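Cytosol aminopeptidase (Staphylococcus aureus subsp. aureus, PDB 3KZW) probably removes N-terminal amino acids, leucine among them, from peptides as a metal-dependent leucyl aminopeptidase of the cytosol. Local coordinates at residues E275-L280 against N328-L333; Y382-I387 against G474-I479. All coordinates share one frame; numbering follows the deposited sequence.

Interaction 1 (E275-L280 against N328-L333); sequences EAPIAL and NIVGVL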
loop_
_atom_site.group_PDB
_atom_site.type_symbol
_atom_site.label_atom_id
_atom_site.label_comp_id
_atom_site.label_asym_id
_atom_site.label_seq_id
_atom_site.Cartn_x
_atom_site.Cartn_y
_atom_site.Cartn_z
ATOM N N GLU A 275 4.788 -37.384 -41.639
ATOM C CA GLU A 275 5.037 -35.956 -41.741
ATOM C C GLU A 275 5.120 -35.276 -40.383
ATOM O O GLU A 275 4.305 -35.525 -39.490
ATOM C CB GLU A 275 3.984 -35.276 -42.624
ATOM C CG GLU A 275 4.107 -33.753 -42.662
ATOM C CD GLU A 275 3.997 -33.164 -44.059
ATOM O OE1 GLU A 275 4.401 -33.831 -45.041
ATOM O OE2 GLU A 275 3.516 -32.014 -44.167
ATOM N N ALA A 276 6.130 -34.421 -40.256
ATOM C CA ALA A 276 6.324 -33.528 -39.114
ATOM C C ALA A 276 5.011 -32.948 -38.581
ATOM O O ALA A 276 4.275 -32.282 -39.318
ATOM C CB ALA A 276 7.284 -32.410 -39.493
ATOM N N PRO A 277 4.716 -33.202 -37.291
ATOM C CA PRO A 277 3.468 -32.748 -36.687
ATOM C C PRO A 277 3.488 -31.266 -36.314
ATOM O O PRO A 277 4.538 -30.626 -36.346
ATOM C CB PRO A 277 3.363 -33.612 -35.426
ATOM C CG PRO A 277 4.766 -33.886 -35.045
ATOM C CD PRO A 277 5.555 -33.944 -36.329
ATOM N N ILE A 278 2.317 -30.733 -35.984
ATOM C CA ILE A 278 2.200 -29.396 -35.418
ATOM C C ILE A 278 2.120 -29.543 -33.901
ATOM O O ILE A 278 1.252 -30.251 -33.384
ATOM C CB ILE A 278 0.967 -28.652 -35.975
ATOM C CG1 ILE A 278 1.152 -28.381 -37.470
ATOM C CG2 ILE A 278 0.732 -27.345 -35.224
ATOM C CD1 ILE A 278 -0.133 -28.100 -38.218
ATOM N N ALA A 279 3.043 -28.892 -33.197
ATOM C CA ALA A 279 3.090 -28.959 -31.738
ATOM C C ALA A 279 2.221 -27.883 -31.113
ATOM O O ALA A 279 2.390 -26.698 -31.392
ATOM C CB ALA A 279 4.518 -28.844 -31.235
ATOM N N LEU A 280 1.286 -28.313 -30.272
ATOM C CA LEU A 280 0.449 -27.399 -29.506
ATOM C C LEU A 280 0.688 -27.608 -28.014
ATOM O O LEU A 280 0.339 -28.651 -27.457
ATOM C CB LEU A 280 -1.029 -27.582 -29.860
ATOM C CG LEU A 280 -1.460 -27.405 -31.322
ATOM C CD1 LEU A 280 -2.931 -27.758 -31.476
ATOM C CD2 LEU A 280 -1.198 -25.994 -31.836
ATOM N N ASN A 328 -1.298 -33.532 -38.866
ATOM C CA ASN A 328 -0.710 -34.231 -37.732
ATOM C C ASN A 328 -0.482 -33.256 -36.591
ATOM O O ASN A 328 0.146 -32.214 -36.777
ATOM C CB ASN A 328 0.600 -34.920 -38.124
ATOM C CG ASN A 328 0.390 -36.104 -39.057
ATOM O OD1 ASN A 328 -0.735 -36.556 -39.275
ATOM N ND2 ASN A 328 1.481 -36.612 -39.610
ATOM N N ILE A 329 -1.014 -33.589 -35.418
ATOM C CA ILE A 329 -0.895 -32.737 -34.236
ATOM C C ILE A 329 -0.350 -33.524 -33.047
ATOM O O ILE A 329 -0.791 -34.644 -32.770
ATOM C CB ILE A 329 -2.257 -32.092 -33.844
ATOM C CG1 ILE A 329 -2.795 -31.215 -34.978
ATOM C CG2 ILE A 329 -2.122 -31.267 -32.566
ATOM C CD1 ILE A 329 -4.262 -30.852 -34.841
ATOM N N VAL A 330 0.620 -32.929 -32.357
ATOM C CA VAL A 330 1.054 -33.414 -31.056
ATOM C C VAL A 330 0.779 -32.337 -30.006
ATOM O O VAL A 330 1.237 -31.202 -30.130
ATOM C CB VAL A 330 2.541 -33.891 -31.052
ATOM C CG1 VAL A 330 3.506 -32.763 -31.432
ATOM C CG2 VAL A 330 2.911 -34.489 -29.700
ATOM N N GLY A 331 -0.001 -32.696 -28.992
ATOM C CA GLY A 331 -0.359 -31.772 -27.925
ATOM C C GLY A 331 0.354 -32.135 -26.643
ATOM O O GLY A 331 0.322 -33.291 -26.220
ATOM N N VAL A 332 1.009 -31.151 -26.032
ATOM C CA VAL A 332 1.717 -31.358 -24.770
ATOM C C VAL A 332 1.138 -30.441 -23.700
ATOM O O VAL A 332 1.102 -29.219 -23.869
ATOM C CB VAL A 332 3.245 -31.119 -24.907
ATOM C CG1 VAL A 332 3.965 -31.437 -23.597
ATOM C CG2 VAL A 332 3.827 -31.951 -26.050
ATOM N N LEU A 333 0.680 -31.042 -22.605
ATOM C CA LEU A 333 0.093 -30.295 -21.498
ATOM C C LEU A 333 0.913 -30.474 -20.231
ATOM O O LEU A 333 1.120 -31.598 -19.766
ATOM C CB LEU A 333 -1.359 -30.724 -21.261
ATOM C CG LEU A 333 -2.289 -30.849 -22.472
ATOM C CD1 LEU A 333 -3.632 -31.391 -22.033
ATOM C CD2 LEU A 333 -2.461 -29.523 -23.203
#
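Asn328 ND2 is held by two backbone carbonyls at once: Glu275 O across the contact, at 3.0 Å and with an N-H...O angle of 165°, and Lys273 O, two residues before Glu275. Glu275 O lies almost in the amide plane of Asn328, 6° out of it. Chi1 of -69° sets Asn328 CG beside its own backbone N, and the amide reaches back along the loop that leads into strand 278-285. Its orientation rests on ND2 facing these two carbonyl oxygens, and a weak hydrogen bond between OD1 and Lys271 N is consistent with it. Glu275 sends its carboxylate away from Asn328 into a salt bridge with Lys271. Beyond the amide the two chains run parallel. Ile278 N donates to Asn328 O at 2.7 Å and Ile278 O accepts from Val330 N; Leu280 then repeats the pattern, its N bonded to Val330 O and its O to Val332 N at 3.0 Å. These are neighbouring strands of the mixed sheet of the catalytic domain, joined in a beta-alpha-beta crossover by way of helix 308-322. That helix covers the face carrying Leu280 and Ile329, where Leu280 CD1 meets Ile329 CG2 at 3.8 Å, the two branched chains crossing obliquely. On the reverse face, Val330 CG1 touches both Pro277 CG, at 4.0 Å, and Ala279 CB, at 4.1 Å. The first torsion of Val330 places this methyl between its backbone N and carbonyl carbon, leaning over the neighbouring strand. Gly331, paired with Leu280, makes a CA-H...O contact from its CA to Leu280 O.

Interaction 2 (Y382-I387 against G474-I479); sequences YQPSVI and GQTPHI. With NA (sodium ion), chain R.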
loop_
_atom_site.group_PDB
_atom_site.type_symbol
_atom_site.label_atom_id
_atom_site.label_comp_id
_atom_site.label_asym_id
_atom_site.label_seq_id
_atom_site.Cartn_x
_atom_site.Cartn_y
_atom_site.Cartn_z
ATOM N N TYR A 382 9.775 -34.228 -30.831
ATOM C CA TYR A 382 8.944 -34.771 -31.904
ATOM C C TYR A 382 9.286 -34.158 -33.264
ATOM O O TYR A 382 8.717 -34.548 -34.288
ATOM C CB TYR A 382 7.460 -34.557 -31.586
ATOM C CG TYR A 382 6.924 -35.453 -30.491
ATOM C CD1 TYR A 382 7.004 -35.075 -29.150
ATOM C CD2 TYR A 382 6.330 -36.678 -30.795
ATOM C CE1 TYR A 382 6.509 -35.895 -28.139
ATOM C CE2 TYR A 382 5.833 -37.505 -29.791
ATOM C CZ TYR A 382 5.927 -37.106 -28.467
ATOM O OH TYR A 382 5.440 -37.916 -27.469
ATOM N N GLN A 383 10.222 -33.207 -33.258
ATOM C CA GLN A 383 10.647 -32.470 -34.457
ATOM C C GLN A 383 9.462 -31.881 -35.238
ATOM O O GLN A 383 9.194 -32.287 -36.373
ATOM C CB GLN A 383 11.535 -33.335 -35.360
ATOM C CG GLN A 383 12.872 -33.709 -34.739
ATOM C CD GLN A 383 13.639 -34.714 -35.571
ATOM O OE1 GLN A 383 14.056 -34.422 -36.694
ATOM N NE2 GLN A 383 13.834 -35.910 -35.020
ATOM N N PRO A 384 8.745 -30.924 -34.626
ATOM C CA PRO A 384 7.576 -30.350 -35.275
ATOM C C PRO A 384 7.957 -29.279 -36.290
ATOM O O PRO A 384 9.069 -28.747 -36.239
ATOM C CB PRO A 384 6.796 -29.724 -34.111
ATOM C CG PRO A 384 7.701 -29.790 -32.902
ATOM C CD PRO A 384 9.037 -30.259 -33.344
ATOM N N SER A 385 7.040 -28.973 -37.204
ATOM C CA SER A 385 7.249 -27.910 -38.183
ATOM C C SER A 385 7.078 -26.545 -37.528
ATOM O O SER A 385 7.707 -25.566 -37.938
ATOM C CB SER A 385 6.287 -28.057 -39.364
ATOM O OG SER A 385 4.940 -27.990 -38.939
ATOM N N VAL A 386 6.222 -26.497 -36.508
ATOM C CA VAL A 386 5.962 -25.282 -35.733
ATOM C C VAL A 386 5.501 -25.642 -34.321
ATOM O O VAL A 386 4.830 -26.656 -34.117
ATOM C CB VAL A 386 4.926 -24.347 -36.438
ATOM C CG1 VAL A 386 3.533 -24.981 -36.488
ATOM C CG2 VAL A 386 4.880 -22.972 -35.776
ATOM N N ILE A 387 5.888 -24.819 -33.350
ATOM C CA ILE A 387 5.426 -24.965 -31.974
ATOM C C ILE A 387 4.559 -23.762 -31.616
ATOM O O ILE A 387 4.965 -22.614 -31.803
ATOM C CB ILE A 387 6.605 -25.101 -30.970
ATOM C CG1 ILE A 387 7.446 -26.341 -31.292
ATOM C CG2 ILE A 387 6.089 -25.163 -29.527
ATOM C CD1 ILE A 387 8.757 -26.428 -30.526
ATOM N N GLY A 474 14.707 -23.765 -29.368
ATOM C CA GLY A 474 15.888 -23.651 -30.213
ATOM C C GLY A 474 15.594 -22.774 -31.413
ATOM O O GLY A 474 15.134 -21.640 -31.259
ATOM N N GLN A 475 15.843 -23.303 -32.608
ATOM C CA GLN A 475 15.594 -22.569 -33.847
ATOM C C GLN A 475 14.271 -22.959 -34.510
ATOM O O GLN A 475 13.917 -22.422 -35.562
ATOM C CB GLN A 475 16.764 -22.737 -34.823
ATOM C CG GLN A 475 18.081 -22.135 -34.334
ATOM C CD GLN A 475 17.976 -20.645 -34.029
ATOM O OE1 GLN A 475 17.860 -19.820 -34.939
ATOM N NE2 GLN A 475 18.020 -20.296 -32.743
ATOM N N THR A 476 13.548 -23.889 -33.885
ATOM C CA THR A 476 12.234 -24.323 -34.364
ATOM C C THR A 476 11.245 -23.159 -34.328
ATOM O O THR A 476 11.157 -22.466 -33.314
ATOM C CB THR A 476 11.688 -25.484 -33.505
ATOM O OG1 THR A 476 12.670 -26.522 -33.428
ATOM C CG2 THR A 476 10.398 -26.049 -34.091
ATOM N N PRO A 477 10.517 -22.925 -35.441
ATOM C CA PRO A 477 9.471 -21.904 -35.483
ATOM C C PRO A 477 8.527 -22.003 -34.286
ATOM O O PRO A 477 7.919 -23.049 -34.058
ATOM C CB PRO A 477 8.736 -22.223 -36.787
ATOM C CG PRO A 477 9.798 -22.759 -37.670
ATOM C CD PRO A 477 10.728 -23.535 -36.769
ATOM N N HIS A 478 8.429 -20.915 -33.529
ATOM C CA HIS A 478 7.699 -20.903 -32.266
ATOM C C HIS A 478 6.835 -19.649 -32.152
ATOM O O HIS A 478 7.332 -18.528 -32.305
ATOM C CB HIS A 478 8.691 -20.961 -31.096
ATOM C CG HIS A 478 8.064 -21.243 -29.763
ATOM N ND1 HIS A 478 8.751 -21.861 -28.741
ATOM C CD2 HIS A 478 6.823 -20.992 -29.280
ATOM C CE1 HIS A 478 7.963 -21.975 -27.687
ATOM N NE2 HIS A 478 6.786 -21.459 -27.989
ATOM N N ILE A 479 5.543 -19.842 -31.894
ATOM C CA ILE A 479 4.657 -18.730 -31.561
ATOM C C ILE A 479 4.096 -18.890 -30.146
ATOM O O ILE A 479 3.536 -19.929 -29.800
ATOM C CB ILE A 479 3.501 -18.552 -32.571
ATOM C CG1 ILE A 479 4.038 -18.415 -33.997
ATOM C CG2 ILE A 479 2.670 -17.322 -32.202
ATOM C CD1 ILE A 479 2.976 -18.500 -35.071
HETATM NA NA NA R . 13.792 -19.905 -30.019
HETATM O O HOH W 1 12.446 -20.790 -31.664
HETATM O O HOH W 2 15.887 -19.347 -29.011
#
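A short parallel strand pairing, preceded by a loop that lends one carbonyl to a sodium site, brings Ile387 against His478 in the mixed sheet of the catalytic domain. Strand 386-391 lies here between strands 278-285 and 478-482. Ile387 spans the join with both of its backbone polar atoms: its N donates to Pro477 O at 2.8 Å, and its O accepts from Ile479 N at the same length, 2.8 Å. Both donors come in nearly along the C=O axis. Ile387 and His478 also share a face of the sheet. Ile387 CG2 stands over the centre of the imidazole, 4.1 Å from the ring centroid and 9° off its normal, a CH-pi contact. The ring is fixed from its rim as well, since His478 ND1 is hydrogen-bonded to Ser473 OG and NE2 to Asp389 OD2. Just before the strand, Thr476 and Pro477 lean on the incoming chain. With Thr476 OG1 beside the backbone N (chi1 -52°), CG2 falls anti to that N and meets Ile387 CD1 at 3.9 Å, the two side chains crossing at about a right angle; it lies near Pro384 O too. OG1 is within hydrogen-bonding reach of Asn380 OD1 and Ser473 O, with one proton to give or share between them. On the other side of the pairing the Pro477 ring packs at its CB against Val386 CG2, 4.1 Å away, and its CG lies by Ser385 O. Helix 414-426 adds Ile416 beside Val386 and Ile479. The loop then ties this packing to the sodium ion, which is bound by Gly474 O at 2.5 Å, by Thr470 O and by two waters; one of these waters donates a hydrogen bond to Thr476 O, the water oxygen lying 2.7 Å from that atom.

From the N terminus the chain first lays down 275-280, passes through helix 308-322 and returns at 328-333, so interaction 1 closes a loop of 47 residues. Helix 368-380 then leads to 382-387, and another 86 residues, including helix 414-426, intervene before 474-479 closes interaction 2. The two loops follow in series, neither nested nor crossed. In space they are adjoining parts of one sheet, ordered 328-338, 278-285, 386-391, 478-482. The inner pair joins them: Ala279 N lies 3.0 Å from Val386 O, a probable hydrogen bond, as is Ser385 N to Pro277 O. Helix 368-380, between the two loops in sequence, covers Ala279 and Val332 of interaction 1 and Ile387 and His478 of interaction 2.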